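Local coordinates for protein acyl-CoA thioesterase II (Mycobacterium avium subsp. paratuberculosis, PDB 4R9Z) that probably hydrolyses fatty acyl-CoA thioesters to free fatty acids and coenzyme A, as a double hot-dog thioesterase, at residues G228-D239 against S253-V264. Numbering follows the deposited sequence.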
ATOM      1  N   GLY B 228       4.336  12.205  10.392  1.00 41.54           N
ATOM      2  CA  GLY B 228       4.897  13.396  10.931  1.00 44.50           C
ATOM      3  C   GLY B 228       6.159  13.613  10.183  1.00 45.71           C
ATOM      4  O   GLY B 228       6.575  12.767   9.463  1.00 42.88           O
ATOM      5  N   ARG B 229       6.740  14.778  10.328  1.00 47.47           N
ATOM      6  CA  ARG B 229       7.947  15.114   9.589  1.00 40.07           C
ATOM      7  C   ARG B 229       9.199  14.569  10.268  1.00 41.01           C
ATOM      8  O   ARG B 229       9.393  14.733  11.471  1.00 49.83           O
ATOM      9  CB  ARG B 229       8.036  16.625   9.407  1.00 46.33           C
ATOM     10  CG  ARG B 229       8.481  17.024   8.019  1.00 59.07           C
ATOM     11  CD  ARG B 229       8.413  18.522   7.837  1.00 69.98           C
ATOM     12  NE  ARG B 229       7.031  18.955   7.654  1.00 68.62           N
ATOM     13  CZ  ARG B 229       6.672  20.193   7.330  1.00 70.77           C
ATOM     14  NH1 ARG B 229       7.598  21.125   7.144  1.00 68.21           N
ATOM     15  NH2 ARG B 229       5.388  20.492   7.183  1.00 64.69           N
ATOM     16  N   ALA B 230      10.048  13.917   9.483  1.00 43.46           N
ATOM     17  CA  ALA B 230      11.227  13.245  10.011  1.00 46.71           C
ATOM     18  C   ALA B 230      12.320  14.215  10.434  1.00 54.67           C
ATOM     19  O   ALA B 230      12.588  15.206   9.753  1.00 51.93           O
ATOM     20  CB  ALA B 230      11.774  12.269   8.987  1.00 44.20           C
ATOM     21  N   VAL B 231      12.967  13.901  11.553  1.00 60.01           N
ATOM     22  CA  VAL B 231      14.104  14.678  12.027  1.00 47.54           C
ATOM     23  C   VAL B 231      15.378  13.884  11.788  1.00 46.12           C
ATOM     24  O   VAL B 231      15.716  12.994  12.568  1.00 55.79           O
ATOM     25  CB  VAL B 231      13.986  15.012  13.519  1.00 38.82           C
ATOM     26  CG1 VAL B 231      15.225  15.742  13.984  1.00 54.58           C
ATOM     27  CG2 VAL B 231      12.746  15.855  13.780  1.00 34.98           C
ATOM     28  N   LEU B 232      16.087  14.208  10.711  1.00 39.64           N
ATOM     29  CA  LEU B 232      17.271  13.449  10.324  1.00 45.84           C
ATOM     30  C   LEU B 232      18.549  13.977  10.962  1.00 54.31           C
ATOM     31  O   LEU B 232      19.647  13.582  10.575  1.00 50.36           O
ATOM     32  CB  LEU B 232      17.435  13.457   8.804  1.00 55.44           C
ATOM     33  CG  LEU B 232      16.322  12.854   7.949  1.00 58.22           C
ATOM     34  CD1 LEU B 232      16.672  13.010   6.482  1.00 51.43           C
ATOM     35  CD2 LEU B 232      16.112  11.387   8.296  1.00 43.29           C
ATOM     36  N   SER B 233      18.407  14.864  11.940  1.00 59.26           N
ATOM     37  CA  SER B 233      19.562  15.423  12.631  1.00 60.13           C
ATOM     38  C   SER B 233      19.846  14.621  13.890  1.00 67.06           C
ATOM     39  O   SER B 233      20.693  14.990  14.700  1.00 74.91           O
ATOM     40  CB  SER B 233      19.326  16.890  12.986  1.00 61.84           C
ATOM     41  OG  SER B 233      18.137  17.036  13.742  1.00 58.01           O
ATOM     42  N   ASP B 234      19.134  13.509  14.034  1.00 63.35           N
ATOM     43  CA  ASP B 234      19.285  12.633  15.182  1.00 59.46           C
ATOM     44  C   ASP B 234      18.872  11.225  14.754  1.00 63.92           C
ATOM     45  O   ASP B 234      18.472  11.020  13.608  1.00 58.31           O
ATOM     46  CB  ASP B 234      18.436  13.132  16.353  1.00 56.82           C
ATOM     47  CG  ASP B 234      18.932  12.626  17.694  1.00 66.92           C
ATOM     48  OD1 ASP B 234      19.846  11.773  17.716  1.00 62.68           O
ATOM     49  OD2 ASP B 234      18.398  13.082  18.727  1.00 61.06           O
ATOM     50  N   TRP B 235      18.997  10.251  15.652  1.00 64.24           N
ATOM     51  CA  TRP B 235      18.679   8.866  15.306  1.00 65.51           C
ATOM     52  C   TRP B 235      17.181   8.644  15.110  1.00 66.41           C
ATOM     53  O   TRP B 235      16.351   9.353  15.690  1.00 61.30           O
ATOM     54  CB  TRP B 235      19.203   7.909  16.379  1.00 55.52           C
ATOM     55  CG  TRP B 235      20.693   7.854  16.451  1.00 60.34           C
ATOM     56  CD1 TRP B 235      21.511   8.677  17.173  1.00 66.42           C
ATOM     57  CD2 TRP B 235      21.553   6.930  15.772  1.00 54.08           C
ATOM     58  NE1 TRP B 235      22.825   8.320  16.988  1.00 58.07           N
ATOM     59  CE2 TRP B 235      22.878   7.251  16.133  1.00 54.87           C
ATOM     60  CE3 TRP B 235      21.331   5.865  14.897  1.00 45.48           C
ATOM     61  CZ2 TRP B 235      23.976   6.546  15.647  1.00 53.75           C
ATOM     62  CZ3 TRP B 235      22.424   5.165  14.413  1.00 56.12           C
ATOM     63  CH2 TRP B 235      23.730   5.509  14.792  1.00 60.34           C
ATOM     64  N   LEU B 236      16.848   7.636  14.307  1.00 54.76           N
ATOM     65  CA  LEU B 236      15.458   7.266  14.064  1.00 52.88           C
ATOM     66  C   LEU B 236      15.228   5.794  14.385  1.00 46.30           C
ATOM     67  O   LEU B 236      16.059   4.943  14.065  1.00 44.13           O
ATOM     68  CB  LEU B 236      15.067   7.532  12.609  1.00 51.65           C
ATOM     69  CG  LEU B 236      14.984   8.970  12.102  1.00 45.84           C
ATOM     70  CD1 LEU B 236      14.266   8.993  10.768  1.00 45.80           C
ATOM     71  CD2 LEU B 236      14.275   9.848  13.110  1.00 58.37           C
ATOM     72  N   PHE B 237      14.087   5.504  15.002  1.00 41.21           N
ATOM     73  CA  PHE B 237      13.707   4.133  15.329  1.00 48.24           C
ATOM     74  C   PHE B 237      12.903   3.518  14.190  1.00 44.05           C
ATOM     75  O   PHE B 237      11.839   4.023  13.835  1.00 41.70           O
ATOM     76  CB  PHE B 237      12.891   4.107  16.622  1.00 53.67           C
ATOM     77  CG  PHE B 237      12.657   2.727  17.177  1.00 59.93           C
ATOM     78  CD1 PHE B 237      11.568   1.972  16.768  1.00 59.88           C
ATOM     79  CD2 PHE B 237      13.508   2.194  18.131  1.00 63.76           C
ATOM     80  CE1 PHE B 237      11.347   0.705  17.285  1.00 61.14           C
ATOM     81  CE2 PHE B 237      13.285   0.931  18.654  1.00 62.78           C
ATOM     82  CZ  PHE B 237      12.208   0.186  18.229  1.00 54.82           C
ATOM     83  N   TYR B 238      13.402   2.425  13.624  1.00 45.97           N
ATOM     84  CA  TYR B 238      12.676   1.740  12.560  1.00 37.69           C
ATOM     85  C   TYR B 238      12.306   0.330  12.982  1.00 35.46           C
ATOM     86  O   TYR B 238      13.103  -0.599  12.860  1.00 37.88           O
ATOM     87  CB  TYR B 238      13.501   1.704  11.274  1.00 33.97           C
ATOM     88  CG  TYR B 238      12.710   1.322  10.043  1.00 32.37           C
ATOM     89  CD1 TYR B 238      11.344   1.562   9.971  1.00 35.97           C
ATOM     90  CD2 TYR B 238      13.334   0.751   8.937  1.00 38.00           C
ATOM     91  CE1 TYR B 238      10.617   1.225   8.843  1.00 33.37           C
ATOM     92  CE2 TYR B 238      12.616   0.412   7.801  1.00 29.46           C
ATOM     93  CZ  TYR B 238      11.258   0.653   7.761  1.00 36.67           C
ATOM     94  OH  TYR B 238      10.535   0.321   6.638  1.00 42.50           O
ATOM     95  N   ASP B 239      11.076   0.179  13.456  1.00 35.43           N
ATOM     96  CA  ASP B 239      10.548  -1.120  13.837  1.00 39.16           C
ATOM     97  C   ASP B 239      10.243  -1.928  12.582  1.00 38.31           C
ATOM     98  O   ASP B 239       9.548  -1.453  11.693  1.00 36.77           O
ATOM     99  CB  ASP B 239       9.292  -0.940  14.691  1.00 39.48           C
ATOM    100  CG  ASP B 239       9.056  -2.096  15.633  1.00 42.39           C
ATOM    101  OD1 ASP B 239       9.917  -2.999  15.689  1.00 45.90           O
ATOM    102  OD2 ASP B 239       8.017  -2.090  16.328  1.00 35.42           O
ATOM    103  N   SER B 253       6.737  -5.349   7.353  1.00 31.36           N
ATOM    104  CA  SER B 253       5.987  -4.249   7.939  1.00 28.04           C
ATOM    105  C   SER B 253       6.923  -3.347   8.739  1.00 35.68           C
ATOM    106  O   SER B 253       7.867  -3.823   9.371  1.00 31.86           O
ATOM    107  CB  SER B 253       4.857  -4.780   8.825  1.00 27.69           C
ATOM    108  OG  SER B 253       4.072  -3.720   9.346  1.00 41.48           O
ATOM    109  N   GLY B 254       6.667  -2.044   8.704  1.00 29.85           N
ATOM    110  CA  GLY B 254       7.558  -1.105   9.352  1.00 29.31           C
ATOM    111  C   GLY B 254       6.895   0.138   9.908  1.00 34.72           C
ATOM    112  O   GLY B 254       5.945   0.671   9.341  1.00 28.53           O
ATOM    113  N   THR B 255       7.409   0.594  11.042  1.00 36.13           N
ATOM    114  CA  THR B 255       6.975   1.845  11.637  1.00 31.32           C
ATOM    115  C   THR B 255       8.216   2.618  12.039  1.00 40.74           C
ATOM    116  O   THR B 255       9.084   2.096  12.734  1.00 39.99           O
ATOM    117  CB  THR B 255       6.071   1.631  12.857  1.00 30.97           C
ATOM    118  OG1 THR B 255       6.299   0.323  13.394  1.00 52.86           O
ATOM    119  CG2 THR B 255       4.613   1.753  12.470  1.00 29.78           C
ATOM    120  N   MET B 256       8.304   3.861  11.590  1.00 40.46           N
ATOM    121  CA  MET B 256       9.476   4.671  11.863  1.00 40.59           C
ATOM    122  C   MET B 256       9.137   5.797  12.826  1.00 38.99           C
ATOM    123  O   MET B 256       8.087   6.429  12.705  1.00 38.08           O
ATOM    124  CB  MET B 256      10.038   5.234  10.565  1.00 42.48           C
ATOM    125  CG  MET B 256      11.405   5.846  10.699  1.00 37.03           C
ATOM    126  SD  MET B 256      12.025   6.322   9.085  1.00 55.02           S
ATOM    127  CE  MET B 256      12.020   4.740   8.250  1.00 41.43           C
ATOM    128  N   PHE B 257      10.033   6.050  13.776  1.00 41.72           N
ATOM    129  CA  PHE B 257       9.829   7.100  14.773  1.00 43.06           C
ATOM    130  C   PHE B 257      11.008   8.067  14.836  1.00 46.22           C
ATOM    131  O   PHE B 257      12.154   7.681  14.590  1.00 46.88           O
ATOM    132  CB  PHE B 257       9.626   6.506  16.169  1.00 45.27           C
ATOM    133  CG  PHE B 257       8.448   5.584  16.294  1.00 35.59           C
ATOM    134  CD1 PHE B 257       8.560   4.241  15.965  1.00 37.08           C
ATOM    135  CD2 PHE B 257       7.239   6.050  16.784  1.00 35.45           C
ATOM    136  CE1 PHE B 257       7.477   3.385  16.102  1.00 35.04           C
ATOM    137  CE2 PHE B 257       6.152   5.199  16.923  1.00 38.03           C
ATOM    138  CZ  PHE B 257       6.274   3.865  16.581  1.00 29.61           C
ATOM    139  N   ASN B 258      10.723   9.322  15.172  1.00 48.71           N
ATOM    140  CA  ASN B 258      11.775  10.236  15.612  1.00 53.22           C
ATOM    141  C   ASN B 258      12.237   9.825  17.002  1.00 56.68           C
ATOM    142  O   ASN B 258      11.476   9.200  17.741  1.00 54.62           O
ATOM    143  CB  ASN B 258      11.289  11.690  15.628  1.00 50.16           C
ATOM    144  CG  ASN B 258      11.144  12.279  14.242  1.00 41.86           C
ATOM    145  OD1 ASN B 258      11.918  11.971  13.336  1.00 45.82           O
ATOM    146  ND2 ASN B 258      10.149  13.140  14.070  1.00 43.02           N
ATOM    147  N   ARG B 259      13.472  10.170  17.359  1.00 58.30           N
ATOM    148  CA  ARG B 259      13.992   9.859  18.690  1.00 50.55           C
ATOM    149  C   ARG B 259      13.076  10.401  19.780  1.00 44.29           C
ATOM    150  O   ARG B 259      13.011   9.852  20.875  1.00 52.65           O
ATOM    151  CB  ARG B 259      15.407  10.414  18.867  1.00 65.45           C
ATOM    152  CG  ARG B 259      16.071  10.005  20.178  1.00 69.21           C
ATOM    153  CD  ARG B 259      17.576  10.230  20.148  1.00 79.30           C
ATOM    154  NE  ARG B 259      18.257   9.575  21.264  1.00 77.22           N
ATOM    155  CZ  ARG B 259      19.573   9.399  21.336  1.00 78.37           C
ATOM    156  NH1 ARG B 259      20.355   9.823  20.351  1.00 72.10           N
ATOM    157  NH2 ARG B 259      20.111   8.797  22.389  1.00 78.45           N
ATOM    158  N   THR B 260      12.350  11.468  19.465  1.00 45.76           N
ATOM    159  CA  THR B 260      11.375  12.032  20.389  1.00 50.97           C
ATOM    160  C   THR B 260      10.192  11.087  20.594  1.00 54.67           C
ATOM    161  O   THR B 260       9.450  11.206  21.572  1.00 49.07           O
ATOM    162  CB  THR B 260      10.846  13.387  19.890  1.00 59.55           C
ATOM    163  OG1 THR B 260      10.149  13.208  18.650  1.00 64.92           O
ATOM    164  CG2 THR B 260      11.997  14.363  19.698  1.00 53.11           C
ATOM    165  N   GLY B 261      10.021  10.146  19.668  1.00 54.78           N
ATOM    166  CA  GLY B 261       8.935   9.189  19.752  1.00 46.77           C
ATOM    167  C   GLY B 261       7.722   9.520  18.903  1.00 54.36           C
ATOM    168  O   GLY B 261       6.701   8.834  18.979  1.00 45.52           O
ATOM    169  N   GLU B 262       7.817  10.585  18.110  1.00 52.60           N
ATOM    170  CA  GLU B 262       6.758  10.895  17.156  1.00 55.82           C
ATOM    171  C   GLU B 262       6.843   9.943  15.962  1.00 49.18           C
ATOM    172  O   GLU B 262       7.934   9.662  15.452  1.00 41.88           O
ATOM    173  CB  GLU B 262       6.835  12.348  16.679  1.00 53.89           C
ATOM    174  CG  GLU B 262       5.550  12.832  16.003  1.00 54.49           C
ATOM    175  CD  GLU B 262       5.708  14.169  15.299  1.00 61.94           C
ATOM    176  OE1 GLU B 262       6.862  14.604  15.096  1.00 56.42           O
ATOM    177  OE2 GLU B 262       4.673  14.784  14.953  1.00 64.28           O
ATOM    178  N   LEU B 263       5.691   9.433  15.540  1.00 41.42           N
ATOM    179  CA  LEU B 263       5.621   8.545  14.386  1.00 43.29           C
ATOM    180  C   LEU B 263       5.952   9.305  13.101  1.00 40.03           C
ATOM    181  O   LEU B 263       5.434  10.395  12.859  1.00 35.14           O
ATOM    182  CB  LEU B 263       4.233   7.904  14.290  1.00 40.84           C
ATOM    183  CG  LEU B 263       3.977   6.971  13.103  1.00 34.47           C
ATOM    184  CD1 LEU B 263       4.807   5.702  13.221  1.00 35.90           C
ATOM    185  CD2 LEU B 263       2.502   6.640  13.022  1.00 29.98           C
ATOM    186  N   VAL B 264       6.824   8.729  12.283  1.00 31.91           N
ATOM    187  CA  VAL B 264       7.220   9.363  11.035  1.00 37.32           C
ATOM    188  C   VAL B 264       6.480   8.753   9.844  1.00 39.78           C
ATOM    189  O   VAL B 264       5.882   9.467   9.037  1.00 37.69           O
ATOM    190  CB  VAL B 264       8.741   9.243  10.814  1.00 46.54           C
ATOM    191  CG1 VAL B 264       9.110   9.623   9.382  1.00 42.09           C
ATOM    192  CG2 VAL B 264       9.481  10.119  11.811  1.00 43.92           C
TER
HETATM  193  O   HOH W   1      23.448   9.810  19.896  1.00 72.03           O
HETATM  194  O   HOH W   2       6.427  -0.187  16.135  1.00 33.61           O
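Two strands of a beta hairpin in the second hot-dog domain, 236-246 and 249-258, pair antiparallel here; the N-to-C directions of segments 236-239 and 253-258 lie 165° apart. Phe237 and Phe257 exchange two backbone hydrogen bonds, the shorter from Phe257 N to Phe237 O at 2.7 Å, and Asp239 and Thr255 form the next hydrogen-bonded pair. Between them lies the non-hydrogen-bonded pair Tyr238 and Met256. Bent at its last torsion (chi3 -60°), the Met256 chain lays CE over one face of the Tyr238 ring, 3.8 Å from the centroid, a CH-pi contact within a Met-aromatic pair. Met256 SD meets Leu236 CD1, and helix 188-201, which packs on this side of the hot-dog sheet, touches Met256 through Val195 and accepts a hydrogen bond from Tyr238 OH at Ser199 O. On the other face of the hairpin, the Phe237 and Phe257 side chains run alongside each other, CD1 to CD1 at 3.9 Å. On that same face water 2 bridges Asp239 OD2 and Thr255 OG1. Beyond the strands, the Asn258 amide ties down the incoming loop with both ends: Asn258 OD1 accepts from Val231 N at 2.8 Å, the donor standing above the side-chain carbonyl plane, whereas ND2 gives a nearly straight bond (168°) to Arg229 O, which lies in the plane of the Asn258 amide. Asn258 also begins the type I turn that leads through Gly261 to strand 263-272. The extended Arg259 chain reaches Asp234: Arg259 NH1 forms a salt bridge with Asp234 OD1 at 3.3 Å, its hydrogen bond weak, and Arg259 NH2 has a second salt bridge, to Glu133. Asp234 OD1 additionally accepts Trp235 N, and water 1 accepts from Arg259 NH1 and, weakly, from Trp235 NE1.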